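Nicastrin (Dictyostelium purpureum, PDB 4R12) probably serves as an essential, putatively substrate-recruiting subunit of gamma-secretase, the complex that cleaves membrane proteins such as Notch within the membrane. Local coordinates at residues F462-Y476 and S498-Y510. Sequence-based numbering, arbitrary orientation.
Sequences FTSSITCFNILMKTY and SPYETKLIHRLLY
M473 overlaps the Y500 ring obliquely, its SD 4.7 Å from the ring centroid in a Met-aromatic contact, and bends at chi2 and chi3 to bring CE against L504 CD1 and the CB of R507. With CG anti to the backbone N (chi1 -178°), the Y500 ring extends to the loop and its hydroxyl lies among N470, M473 and a water. N470 ND2 donates to Y500 OH (2.8 Å), which lies in the amide plane, and also to T475 O at 2.9 Å, so one amide nitrogen ties the loop to itself and to the helix. The water, a very short 2.5 Å from Y500 OH, donates to I466 O and C468 O. L508 CD1 sits over one face of the F469 ring in a CH-pi contact, 4.1 Å from its centroid, while L504 CD2 meets the F462 ring at its edge. R507 grips L472 O side-on through NE (3.0 Å) and NH2 (3.2 Å), and NH2 also bonds C533 O. A leucine in place of R507 would probably leave L472 O without both donors and break the link to C533. This is loop-on-helix packing: 464-476, tied to helix 452-463 by the C461-C468 disulfide, lies across helix 500-512, which packs through I505 and L509 on strand 192-203, near the calcium site.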
loop_
_atom_site.group_PDB
_atom_site.type_symbol
_atom_site.label_atom_id
_atom_site.label_comp_id
_atom_site.label_asym_id
_atom_site.label_seq_id
_atom_site.Cartn_x
_atom_site.Cartn_y
_atom_site.Cartn_z
ATOM N N PHE A 462 -9.363 4.234 -7.327
ATOM C CA PHE A 462 -8.379 3.562 -6.485
ATOM C C PHE A 462 -8.746 2.117 -6.134
ATOM O O PHE A 462 -7.910 1.391 -5.593
ATOM C CB PHE A 462 -8.135 4.354 -5.193
ATOM C CG PHE A 462 -7.249 5.579 -5.366
ATOM C CD1 PHE A 462 -6.910 6.042 -6.621
ATOM C CD2 PHE A 462 -6.744 6.250 -4.248
ATOM C CE1 PHE A 462 -6.077 7.154 -6.780
ATOM C CE2 PHE A 462 -5.920 7.371 -4.391
ATOM C CZ PHE A 462 -5.581 7.816 -5.676
ATOM N N THR A 463 -9.956 1.664 -6.460
ATOM C CA THR A 463 -10.317 0.277 -6.123
ATOM C C THR A 463 -10.607 -0.608 -7.335
ATOM O O THR A 463 -10.801 -1.818 -7.178
ATOM C CB THR A 463 -11.552 0.216 -5.172
ATOM O OG1 THR A 463 -12.714 0.742 -5.823
ATOM C CG2 THR A 463 -11.295 0.996 -3.918
ATOM N N SER A 464 -10.641 -0.012 -8.534
ATOM C CA SER A 464 -10.934 -0.766 -9.765
ATOM C C SER A 464 -10.033 -0.450 -10.953
ATOM O O SER A 464 -9.485 -1.352 -11.587
ATOM C CB SER A 464 -12.391 -0.522 -10.213
ATOM O OG SER A 464 -13.295 -1.304 -9.460
ATOM N N SER A 465 -9.930 0.832 -11.302
ATOM C CA SER A 465 -9.262 1.230 -12.547
ATOM C C SER A 465 -8.738 2.654 -12.414
ATOM O O SER A 465 -9.512 3.599 -12.336
ATOM C CB SER A 465 -10.217 1.116 -13.743
ATOM O OG SER A 465 -9.543 1.409 -14.956
ATOM N N ILE A 466 -7.420 2.796 -12.375
ATOM C CA ILE A 466 -6.808 4.038 -11.922
ATOM C C ILE A 466 -6.616 5.032 -13.093
ATOM O O ILE A 466 -5.514 5.460 -13.423
ATOM C CB ILE A 466 -5.481 3.729 -11.169
ATOM C CG1 ILE A 466 -4.937 4.982 -10.475
ATOM C CG2 ILE A 466 -4.457 3.018 -12.078
ATOM C CD1 ILE A 466 -3.989 4.687 -9.333
ATOM N N THR A 467 -7.734 5.431 -13.684
ATOM C CA THR A 467 -7.713 6.304 -14.852
ATOM C C THR A 467 -8.125 7.756 -14.544
ATOM O O THR A 467 -8.198 8.593 -15.448
ATOM C CB THR A 467 -8.628 5.723 -15.939
ATOM O OG1 THR A 467 -9.945 5.540 -15.391
ATOM C CG2 THR A 467 -8.081 4.356 -16.418
ATOM N N CYS A 468 -8.389 8.052 -13.274
ATOM C CA CYS A 468 -8.917 9.366 -12.887
ATOM C C CYS A 468 -7.825 10.423 -12.748
ATOM O O CYS A 468 -6.666 10.104 -12.497
ATOM C CB CYS A 468 -9.683 9.270 -11.568
ATOM S SG CYS A 468 -8.629 8.979 -10.102
ATOM N N PHE A 469 -8.217 11.682 -12.935
ATOM C CA PHE A 469 -7.368 12.850 -12.696
ATOM C C PHE A 469 -6.040 12.821 -13.423
ATOM O O PHE A 469 -5.049 13.378 -12.952
ATOM C CB PHE A 469 -7.116 13.023 -11.198
ATOM C CG PHE A 469 -8.363 13.297 -10.429
ATOM C CD1 PHE A 469 -9.162 14.384 -10.759
ATOM C CD2 PHE A 469 -8.766 12.456 -9.411
ATOM C CE1 PHE A 469 -10.333 14.639 -10.066
ATOM C CE2 PHE A 469 -9.924 12.705 -8.705
ATOM C CZ PHE A 469 -10.715 13.802 -9.040
ATOM N N ASN A 470 -6.023 12.204 -14.593
ATOM C CA ASN A 470 -4.778 12.143 -15.335
ATOM C C ASN A 470 -4.380 13.536 -15.838
ATOM O O ASN A 470 -3.222 13.755 -16.173
ATOM C CB ASN A 470 -4.889 11.156 -16.494
ATOM C CG ASN A 470 -3.549 10.863 -17.130
ATOM O OD1 ASN A 470 -3.282 11.288 -18.248
ATOM N ND2 ASN A 470 -2.692 10.136 -16.412
ATOM N N ILE A 471 -5.338 14.469 -15.853
ATOM C CA ILE A 471 -5.054 15.863 -16.206
ATOM C C ILE A 471 -4.012 16.470 -15.260
ATOM O O ILE A 471 -3.337 17.435 -15.615
ATOM C CB ILE A 471 -6.329 16.739 -16.189
ATOM C CG1 ILE A 471 -6.086 18.068 -16.919
ATOM C CG2 ILE A 471 -6.829 16.976 -14.768
ATOM C CD1 ILE A 471 -7.344 18.896 -17.135
ATOM N N LEU A 472 -3.870 15.888 -14.066
ATOM C CA LEU A 472 -2.883 16.362 -13.104
ATOM C C LEU A 472 -1.515 15.732 -13.348
ATOM O O LEU A 472 -0.519 16.154 -12.741
ATOM C CB LEU A 472 -3.335 16.066 -11.657
ATOM C CG LEU A 472 -4.709 16.520 -11.173
ATOM C CD1 LEU A 472 -4.901 16.065 -9.723
ATOM C CD2 LEU A 472 -4.872 18.031 -11.289
ATOM N N MET A 473 -1.456 14.718 -14.214
ATOM C CA MET A 473 -0.229 13.950 -14.435
ATOM C C MET A 473 0.491 14.262 -15.752
ATOM O O MET A 473 -0.106 14.777 -16.708
ATOM C CB MET A 473 -0.523 12.446 -14.413
ATOM C CG MET A 473 -1.221 11.915 -13.166
ATOM S SD MET A 473 -0.159 12.004 -11.712
ATOM C CE MET A 473 -0.871 13.452 -11.094
ATOM N N LYS A 474 1.770 13.901 -15.795
ATOM C CA LYS A 474 2.595 14.090 -16.994
ATOM C C LYS A 474 2.708 12.799 -17.806
ATOM O O LYS A 474 3.231 12.793 -18.917
ATOM C CB LYS A 474 3.996 14.588 -16.605
ATOM C CG LYS A 474 3.996 15.779 -15.645
ATOM C CD LYS A 474 3.593 17.075 -16.337
ATOM C CE LYS A 474 4.676 17.536 -17.309
ATOM N NZ LYS A 474 4.298 18.755 -18.101
ATOM N N THR A 475 2.226 11.699 -17.240
ATOM C CA THR A 475 2.296 10.401 -17.904
ATOM C C THR A 475 0.966 9.665 -17.746
ATOM O O THR A 475 0.158 10.031 -16.900
ATOM C CB THR A 475 3.439 9.514 -17.325
ATOM O OG1 THR A 475 3.300 9.407 -15.898
ATOM C CG2 THR A 475 4.800 10.112 -17.642
ATOM N N TYR A 476 0.742 8.643 -18.567
ATOM C CA TYR A 476 -0.379 7.728 -18.379
ATOM C C TYR A 476 0.134 6.451 -17.695
ATOM O O TYR A 476 1.223 5.992 -18.017
ATOM C CB TYR A 476 -1.035 7.392 -19.717
ATOM C CG TYR A 476 -2.478 6.963 -19.578
ATOM C CD1 TYR A 476 -2.815 5.625 -19.369
ATOM C CD2 TYR A 476 -3.506 7.899 -19.629
ATOM C CE1 TYR A 476 -4.139 5.234 -19.223
ATOM C CE2 TYR A 476 -4.832 7.518 -19.487
ATOM C CZ TYR A 476 -5.143 6.186 -19.287
ATOM O OH TYR A 476 -6.468 5.816 -19.148
ATOM N N SER A 498 9.435 6.958 -7.546
ATOM C CA SER A 498 8.051 6.775 -7.113
ATOM C C SER A 498 7.168 6.255 -8.241
ATOM O O SER A 498 7.208 6.775 -9.359
ATOM C CB SER A 498 7.463 8.092 -6.575
ATOM O OG SER A 498 7.951 8.391 -5.278
ATOM N N PRO A 499 6.341 5.245 -7.941
ATOM C CA PRO A 499 5.362 4.760 -8.918
ATOM C C PRO A 499 4.254 5.782 -9.162
ATOM O O PRO A 499 4.111 6.747 -8.409
ATOM C CB PRO A 499 4.789 3.493 -8.270
ATOM C CG PRO A 499 5.683 3.213 -7.046
ATOM C CD PRO A 499 6.261 4.525 -6.659
ATOM N N TYR A 500 3.471 5.533 -10.204
ATOM C CA TYR A 500 2.384 6.412 -10.618
ATOM C C TYR A 500 1.455 6.722 -9.461
ATOM O O TYR A 500 1.067 7.870 -9.264
ATOM C CB TYR A 500 1.598 5.766 -11.758
ATOM C CG TYR A 500 0.477 6.632 -12.298
ATOM C CD1 TYR A 500 0.727 7.600 -13.263
ATOM C CD2 TYR A 500 -0.830 6.476 -11.845
ATOM C CE1 TYR A 500 -0.296 8.407 -13.764
ATOM C CE2 TYR A 500 -1.862 7.265 -12.344
ATOM C CZ TYR A 500 -1.587 8.234 -13.301
ATOM O OH TYR A 500 -2.608 9.028 -13.803
ATOM N N GLU A 501 1.115 5.685 -8.697
ATOM C CA GLU A 501 0.173 5.816 -7.591
ATOM C C GLU A 501 0.599 6.856 -6.552
ATOM O O GLU A 501 -0.238 7.629 -6.086
ATOM C CB GLU A 501 -0.034 4.459 -6.912
ATOM C CG GLU A 501 -1.058 3.571 -7.600
ATOM C CD GLU A 501 -0.535 2.895 -8.863
ATOM O OE1 GLU A 501 -1.370 2.307 -9.594
ATOM O OE2 GLU A 501 0.690 2.943 -9.122
ATOM N N THR A 502 1.880 6.877 -6.190
ATOM C CA THR A 502 2.395 7.881 -5.263
ATOM C C THR A 502 2.379 9.289 -5.860
ATOM O O THR A 502 1.964 10.237 -5.205
ATOM C CB THR A 502 3.839 7.545 -4.810
ATOM O OG1 THR A 502 3.818 6.346 -4.037
ATOM C CG2 THR A 502 4.410 8.650 -3.938
ATOM N N LYS A 503 2.834 9.420 -7.100
ATOM C CA LYS A 503 2.801 10.722 -7.768
ATOM C C LYS A 503 1.375 11.264 -7.885
ATOM O O LYS A 503 1.133 12.458 -7.653
ATOM C CB LYS A 503 3.434 10.615 -9.142
ATOM C CG LYS A 503 4.902 10.231 -9.112
ATOM C CD LYS A 503 5.473 10.142 -10.528
ATOM C CE LYS A 503 6.993 10.219 -10.488
ATOM N NZ LYS A 503 7.655 8.987 -10.986
ATOM N N LEU A 504 0.431 10.391 -8.234
ATOM C CA LEU A 504 -0.978 10.804 -8.317
ATOM C C LEU A 504 -1.520 11.275 -6.967
ATOM O O LEU A 504 -2.139 12.354 -6.875
ATOM C CB LEU A 504 -1.850 9.664 -8.860
ATOM C CG LEU A 504 -3.359 9.932 -8.941
ATOM C CD1 LEU A 504 -3.661 11.229 -9.705
ATOM C CD2 LEU A 504 -4.086 8.769 -9.594
ATOM N N ILE A 505 -1.313 10.479 -5.915
ATOM C CA ILE A 505 -1.756 10.903 -4.583
ATOM C C ILE A 505 -1.116 12.256 -4.222
ATOM O O ILE A 505 -1.793 13.165 -3.743
ATOM C CB ILE A 505 -1.426 9.848 -3.498
ATOM C CG1 ILE A 505 -2.275 8.583 -3.691
ATOM C CG2 ILE A 505 -1.661 10.399 -2.112
ATOM C CD1 ILE A 505 -1.845 7.421 -2.775
ATOM N N HIS A 506 0.177 12.397 -4.483
ATOM C CA HIS A 506 0.868 13.663 -4.214
ATOM C C HIS A 506 0.241 14.848 -4.982
ATOM O O HIS A 506 -0.108 15.868 -4.393
ATOM C CB HIS A 506 2.352 13.528 -4.575
ATOM C CG HIS A 506 3.132 14.799 -4.443
ATOM N ND1 HIS A 506 4.118 15.156 -5.335
ATOM C CD2 HIS A 506 3.094 15.783 -3.511
ATOM C CE1 HIS A 506 4.646 16.315 -4.967
ATOM N NE2 HIS A 506 4.040 16.714 -3.865
ATOM N N ARG A 507 0.109 14.712 -6.288
ATOM C CA ARG A 507 -0.383 15.831 -7.100
ATOM C C ARG A 507 -1.852 16.149 -6.801
ATOM O O ARG A 507 -2.264 17.321 -6.829
ATOM C CB ARG A 507 -0.201 15.534 -8.580
ATOM C CG ARG A 507 1.235 15.285 -9.041
ATOM C CD ARG A 507 1.945 16.543 -9.497
ATOM N NE ARG A 507 1.280 17.195 -10.629
ATOM C CZ ARG A 507 1.638 18.384 -11.105
ATOM N NH1 ARG A 507 2.647 19.035 -10.540
ATOM N NH2 ARG A 507 0.992 18.927 -12.139
ATOM N N LEU A 508 -2.641 15.121 -6.503
ATOM C CA LEU A 508 -4.043 15.326 -6.161
ATOM C C LEU A 508 -4.192 16.012 -4.791
ATOM O O LEU A 508 -4.931 16.988 -4.659
ATOM C CB LEU A 508 -4.796 13.987 -6.187
ATOM C CG LEU A 508 -6.278 14.037 -5.819
ATOM C CD1 LEU A 508 -7.061 14.921 -6.825
ATOM C CD2 LEU A 508 -6.867 12.614 -5.738
ATOM N N LEU A 509 -3.473 15.517 -3.785
ATOM C CA LEU A 509 -3.509 16.105 -2.439
ATOM C C LEU A 509 -3.018 17.553 -2.472
ATOM O O LEU A 509 -3.613 18.431 -1.854
ATOM C CB LEU A 509 -2.651 15.291 -1.459
ATOM C CG LEU A 509 -2.571 15.761 0.004
ATOM C CD1 LEU A 509 -3.961 15.843 0.612
ATOM C CD2 LEU A 509 -1.703 14.829 0.836
ATOM N N TYR A 510 -1.911 17.774 -3.177
ATOM C CA TYR A 510 -1.352 19.115 -3.349
ATOM C C TYR A 510 -2.416 20.058 -3.926
ATOM O O TYR A 510 -2.628 21.161 -3.423
ATOM C CB TYR A 510 -0.120 19.059 -4.263
ATOM C CG TYR A 510 0.681 20.347 -4.340
ATOM C CD1 TYR A 510 0.258 21.418 -5.136
ATOM C CD2 TYR A 510 1.870 20.494 -3.621
ATOM C CE1 TYR A 510 0.993 22.598 -5.200
ATOM C CE2 TYR A 510 2.610 21.672 -3.680
ATOM C CZ TYR A 510 2.168 22.717 -4.473
ATOM O OH TYR A 510 2.896 23.886 -4.537
HETATM O O HOH W 1 -4.907 8.168 -13.660
HETATM O O HOH W 2 -0.991 18.845 -14.614
#